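Local coordinates for protein K5 lyase (Enterobacteria phage k1-5, PDB 2X3H) that probably cleaves the K5 capsular polysaccharide of its bacterial host by elimination, acting as a trimeric tail spike of the phage, at residues V160-G165 against L185-N190; D195-K200 against V224-D229. All blocks are in the same frame, centred on the assembly; numbering follows the deposited sequence.

Interaction 1 of 2, residues V160-G165 against L185-N190; sequences VSLAGG and LIAYPN
Two neighbouring rungs of a parallel beta-helix meet here, with strand 160-163 lying beside strand 186-188. The register runs Val160 to Leu185, Ser161 to Ile186, Leu162 to Ala187 and Ala163 to Tyr188. The backbones form a parallel ladder: Val160 O accepts from Ile186 N, Leu162 N gives to Ile186 O, and Leu162 O takes Tyr188 N. Past the strand, Gly164 N reaches Tyr188 O at 2.7 Å, but this bond is bent, with 137° at the hydrogen.

Val160, Leu162, Leu185 and Ala187 share one face. Val160 and Leu185 run side by side and point the same way, and Val160 CG1 meets Leu185 CD1 at 3.7 Å. Val168, Val170 and Phe175 pack on this face, as expected for the inside of the coil.

Ser161, Ile186, Ala163 and Tyr188 take the other face. Tyr188 CG stands between its own backbone N and carbonyl carbon (chi1 55°), which brings the ring back over strand 160-163. Ala163 CA sits over one ring face, 4.0 Å from the centroid, a CH-pi contact. Ala163 CB lies 3.6 Å from Tyr188 CZ. One water links the hydroxyls, 2.8 Å from Ser161 OG and 2.7 Å from Tyr188 OH; it donates to the serine.

Ala163 centres an inverse gamma turn. Its O receives Asn190 ND2 at 3.0 Å. That donor stands well above the carbonyl plane, while the oxygen lies close to the amide plane of Asn190. Asn190 CB packs 3.4 Å from Gly164 N, on the side where a side chain at this glycine would have to go. Aliphatic groups thus meet on the Val160 face, while on the Ser161 face a ring and a bridging water add to the ladder, and the Asn190 amide holds the turn.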
# COMPACT_ATOMS: atom_id res chain seq x y z
N VAL A 160 -32.12 6.08 -2.48
CA VAL A 160 -32.22 4.84 -3.24
C VAL A 160 -31.92 3.66 -2.34
O VAL A 160 -30.86 3.61 -1.71
CB VAL A 160 -31.23 4.81 -4.43
CG1 VAL A 160 -31.24 3.45 -5.11
CG2 VAL A 160 -31.57 5.89 -5.44
N SER A 161 -32.86 2.71 -2.27
CA SER A 161 -32.71 1.50 -1.47
C SER A 161 -32.62 0.27 -2.37
O SER A 161 -33.45 0.08 -3.27
CB SER A 161 -33.90 1.31 -0.52
OG SER A 161 -34.05 2.40 0.36
N LEU A 162 -31.60 -0.55 -2.14
CA LEU A 162 -31.56 -1.91 -2.66
C LEU A 162 -31.95 -2.81 -1.50
O LEU A 162 -31.12 -3.17 -0.66
CB LEU A 162 -30.17 -2.26 -3.20
CG LEU A 162 -29.63 -1.33 -4.29
CD1 LEU A 162 -28.24 -1.74 -4.75
CD2 LEU A 162 -30.60 -1.23 -5.48
N ALA A 163 -33.24 -3.12 -1.43
CA ALA A 163 -33.79 -3.95 -0.37
C ALA A 163 -33.57 -5.39 -0.79
O ALA A 163 -34.45 -6.03 -1.38
CB ALA A 163 -35.27 -3.65 -0.16
N GLY A 164 -32.37 -5.89 -0.53
CA GLY A 164 -31.90 -7.11 -1.14
C GLY A 164 -31.39 -6.83 -2.55
O GLY A 164 -31.72 -5.80 -3.14
N GLY A 165 -30.60 -7.74 -3.09
CA GLY A 165 -30.20 -7.63 -4.48
C GLY A 165 -28.92 -8.38 -4.76
O GLY A 165 -28.08 -8.56 -3.88
N LEU A 185 -27.61 6.15 -0.71
CA LEU A 185 -27.70 4.84 -1.32
C LEU A 185 -27.49 3.79 -0.24
O LEU A 185 -26.45 3.77 0.40
CB LEU A 185 -26.65 4.70 -2.43
CG LEU A 185 -26.52 3.34 -3.11
CD1 LEU A 185 -27.81 2.92 -3.82
CD2 LEU A 185 -25.37 3.35 -4.10
N ILE A 186 -28.47 2.91 -0.05
CA ILE A 186 -28.36 1.89 0.99
C ILE A 186 -28.72 0.53 0.40
O ILE A 186 -29.73 0.39 -0.27
CB ILE A 186 -29.27 2.21 2.22
CG1 ILE A 186 -29.22 1.07 3.24
CG2 ILE A 186 -30.72 2.45 1.79
CD1 ILE A 186 -30.08 1.27 4.45
N ALA A 187 -27.88 -0.46 0.66
CA ALA A 187 -28.19 -1.84 0.32
C ALA A 187 -28.26 -2.66 1.59
O ALA A 187 -27.40 -2.52 2.47
CB ALA A 187 -27.14 -2.41 -0.63
N TYR A 188 -29.28 -3.51 1.73
CA TYR A 188 -29.43 -4.32 2.94
C TYR A 188 -30.09 -5.66 2.64
O TYR A 188 -30.63 -5.86 1.57
CB TYR A 188 -30.21 -3.55 4.02
CG TYR A 188 -31.57 -3.03 3.60
CD1 TYR A 188 -31.72 -1.75 3.07
CD2 TYR A 188 -32.72 -3.82 3.73
CE1 TYR A 188 -32.96 -1.26 2.68
CE2 TYR A 188 -33.97 -3.34 3.34
CZ TYR A 188 -34.08 -2.05 2.82
OH TYR A 188 -35.33 -1.56 2.44
N PRO A 189 -30.01 -6.61 3.59
CA PRO A 189 -30.60 -7.93 3.34
C PRO A 189 -32.12 -7.87 3.34
O PRO A 189 -32.69 -7.15 4.14
CB PRO A 189 -30.13 -8.77 4.54
CG PRO A 189 -29.03 -7.97 5.19
CD PRO A 189 -29.34 -6.53 4.90
N ASN A 190 -32.76 -8.62 2.44
CA ASN A 190 -34.22 -8.63 2.36
C ASN A 190 -34.78 -9.99 1.95
O ASN A 190 -35.50 -10.10 0.95
CB ASN A 190 -34.70 -7.52 1.42
CG ASN A 190 -36.20 -7.31 1.46
OD1 ASN A 190 -36.85 -7.55 2.49
ND2 ASN A 190 -36.77 -6.84 0.35
O HOH W 1 -35.47 1.15 2.46

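Interaction 2 of 2, residues D195-K200 against V224-D229; sequences DGLMIK and VNSLID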
# COMPACT_ATOMS: atom_id res chain seq x y z
N ASP A 195 -25.20 -9.21 -2.67
CA ASP A 195 -24.05 -10.02 -3.12
C ASP A 195 -23.65 -9.56 -4.52
O ASP A 195 -24.49 -9.49 -5.41
CB ASP A 195 -24.47 -11.50 -3.13
CG ASP A 195 -23.31 -12.49 -3.31
OD1 ASP A 195 -22.16 -12.11 -3.62
OD2 ASP A 195 -23.57 -13.71 -3.15
N GLY A 196 -22.37 -9.24 -4.70
CA GLY A 196 -21.89 -8.93 -6.04
C GLY A 196 -22.23 -7.53 -6.55
O GLY A 196 -22.25 -7.28 -7.77
N LEU A 197 -22.49 -6.61 -5.63
CA LEU A 197 -22.83 -5.24 -6.04
C LEU A 197 -21.60 -4.54 -6.57
O LEU A 197 -20.48 -4.81 -6.12
CB LEU A 197 -23.37 -4.44 -4.86
CG LEU A 197 -24.52 -5.08 -4.06
CD1 LEU A 197 -25.02 -4.15 -2.96
CD2 LEU A 197 -25.66 -5.48 -4.96
N MET A 198 -21.79 -3.64 -7.52
CA MET A 198 -20.73 -2.74 -7.94
C MET A 198 -21.28 -1.34 -7.84
O MET A 198 -22.21 -0.98 -8.56
CB MET A 198 -20.28 -3.02 -9.37
CG MET A 198 -19.50 -4.32 -9.54
SD MET A 198 -19.12 -4.62 -11.28
CE MET A 198 -18.09 -6.08 -11.21
N ILE A 199 -20.73 -0.56 -6.92
CA ILE A 199 -21.19 0.80 -6.68
C ILE A 199 -20.00 1.70 -6.96
O ILE A 199 -19.01 1.67 -6.23
CB ILE A 199 -21.64 0.96 -5.21
CG1 ILE A 199 -22.92 0.14 -4.95
CG2 ILE A 199 -21.83 2.43 -4.84
CD1 ILE A 199 -23.22 -0.06 -3.47
N LYS A 200 -20.09 2.48 -8.03
CA LYS A 200 -18.91 3.22 -8.49
C LYS A 200 -19.25 4.58 -9.06
O LYS A 200 -20.26 4.74 -9.75
CB LYS A 200 -18.13 2.40 -9.51
CG LYS A 200 -18.95 1.86 -10.66
CD LYS A 200 -18.23 0.69 -11.32
CE LYS A 200 -19.02 0.12 -12.47
NZ LYS A 200 -18.10 -0.59 -13.41
N VAL A 224 -21.85 -8.95 0.77
CA VAL A 224 -20.66 -9.77 0.53
C VAL A 224 -20.22 -9.64 -0.93
O VAL A 224 -21.04 -9.31 -1.81
CB VAL A 224 -20.91 -11.26 0.89
CG1 VAL A 224 -21.21 -11.42 2.37
CG2 VAL A 224 -22.04 -11.85 0.04
N ASN A 225 -18.94 -9.89 -1.19
CA ASN A 225 -18.40 -9.91 -2.56
C ASN A 225 -18.80 -8.68 -3.37
O ASN A 225 -19.15 -8.80 -4.53
CB ASN A 225 -18.85 -11.17 -3.32
CG ASN A 225 -18.60 -12.45 -2.53
OD1 ASN A 225 -19.50 -13.30 -2.38
ND2 ASN A 225 -17.39 -12.59 -2.01
N SER A 226 -18.70 -7.50 -2.76
CA SER A 226 -19.14 -6.28 -3.42
C SER A 226 -18.03 -5.25 -3.50
O SER A 226 -17.10 -5.26 -2.68
CB SER A 226 -20.35 -5.69 -2.71
OG SER A 226 -21.48 -6.55 -2.82
N LEU A 227 -18.13 -4.38 -4.50
CA LEU A 227 -17.11 -3.35 -4.76
C LEU A 227 -17.74 -1.97 -4.63
O LEU A 227 -18.79 -1.72 -5.21
CB LEU A 227 -16.54 -3.50 -6.18
CG LEU A 227 -15.80 -4.81 -6.51
CD1 LEU A 227 -15.55 -4.94 -7.98
CD2 LEU A 227 -14.47 -4.89 -5.74
N ILE A 228 -17.10 -1.09 -3.87
CA ILE A 228 -17.53 0.31 -3.77
C ILE A 228 -16.30 1.15 -4.11
O ILE A 228 -15.30 1.07 -3.40
CB ILE A 228 -18.01 0.63 -2.35
CG1 ILE A 228 -19.19 -0.29 -1.98
CG2 ILE A 228 -18.37 2.13 -2.18
CD1 ILE A 228 -19.62 -0.16 -0.52
N ASP A 229 -16.36 1.93 -5.20
CA ASP A 229 -15.15 2.54 -5.79
C ASP A 229 -15.48 3.95 -6.29
O ASP A 229 -16.51 4.17 -6.92
CB ASP A 229 -14.67 1.66 -6.98
CG ASP A 229 -13.29 2.05 -7.52
OD1 ASP A 229 -12.45 2.61 -6.77
OD2 ASP A 229 -13.04 1.78 -8.73
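Val224 O is gripped by two donors, Gly196 N at 3.2 Å and Ser226 OG at 3.0 Å. The amide comes in the carbonyl plane. The hydroxyl stands above that plane and belongs to the same segment as the carbonyl. Ser226 OG in turn accepts Leu197 N at 3.0 Å. The hydroxyl therefore relays between the two backbones where Gly196 and Asn225, both at positive phi, break the regular ladder. Ser226 OG is anti to its own carbonyl carbon (chi1 -66°) and also lies 3.5 Å from Leu197 CB.

Beyond this point the strands pair in parallel. Leu227 N binds Leu197 O, Ile199 N binds Leu227 O at 2.8 Å and nearly straight (171°), and Asp229 N binds Ile199 O. Met198, Leu227, Lys200 and Asp229 share one face. Ile199 and Ile228 take the other, where Ile199 CB is 4.2 Å from Ile228 CG1. Met198 CE and Leu227 CD1 meet at a similar distance on the first face.

At the Asp195 end of the contact, before the regular pairing, the Asp195 carboxylate lies across Val224, with Asp195 CG 3.6 Å from Val224 CG2. Its OD1 forms a salt bridge to Lys234 of the second subunit. Lys200 NZ likewise pairs with Asp172 of that subunit, and Gly196 O accepts from its Arg203. Asp229 packs on Asp229 of the third subunit.

These bonds imply that the face bearing Met198 and Lys200 is turned to the trimer interface. Lys200, on that face, and Asp195, in the loop before it, are probably charge-balanced by the second subunit, while the isoleucines face into their own coil.

In the fold
Interaction 1 closes before interaction 2 opens along the chain, and their centres lie about 12 Å apart. They sit on different faces of the same parallel beta-helix. Strand 186-188 of interaction 1 is followed directly by strand 198-206 of interaction 2, so the chain passes from one face to the next. The two meet inside the coil, where Leu185 CD2 packs on Ile199 CG2 at 3.7 Å and Ala187 CB on Leu197 CD1 at 3.6 Å. Gly165 O probably accepts a hydrogen bond from Asp195 N. Interaction 1 touches no other subunit. It stacks coils within its own chain, while interaction 2 stacks the next face and also borders the trimer interface.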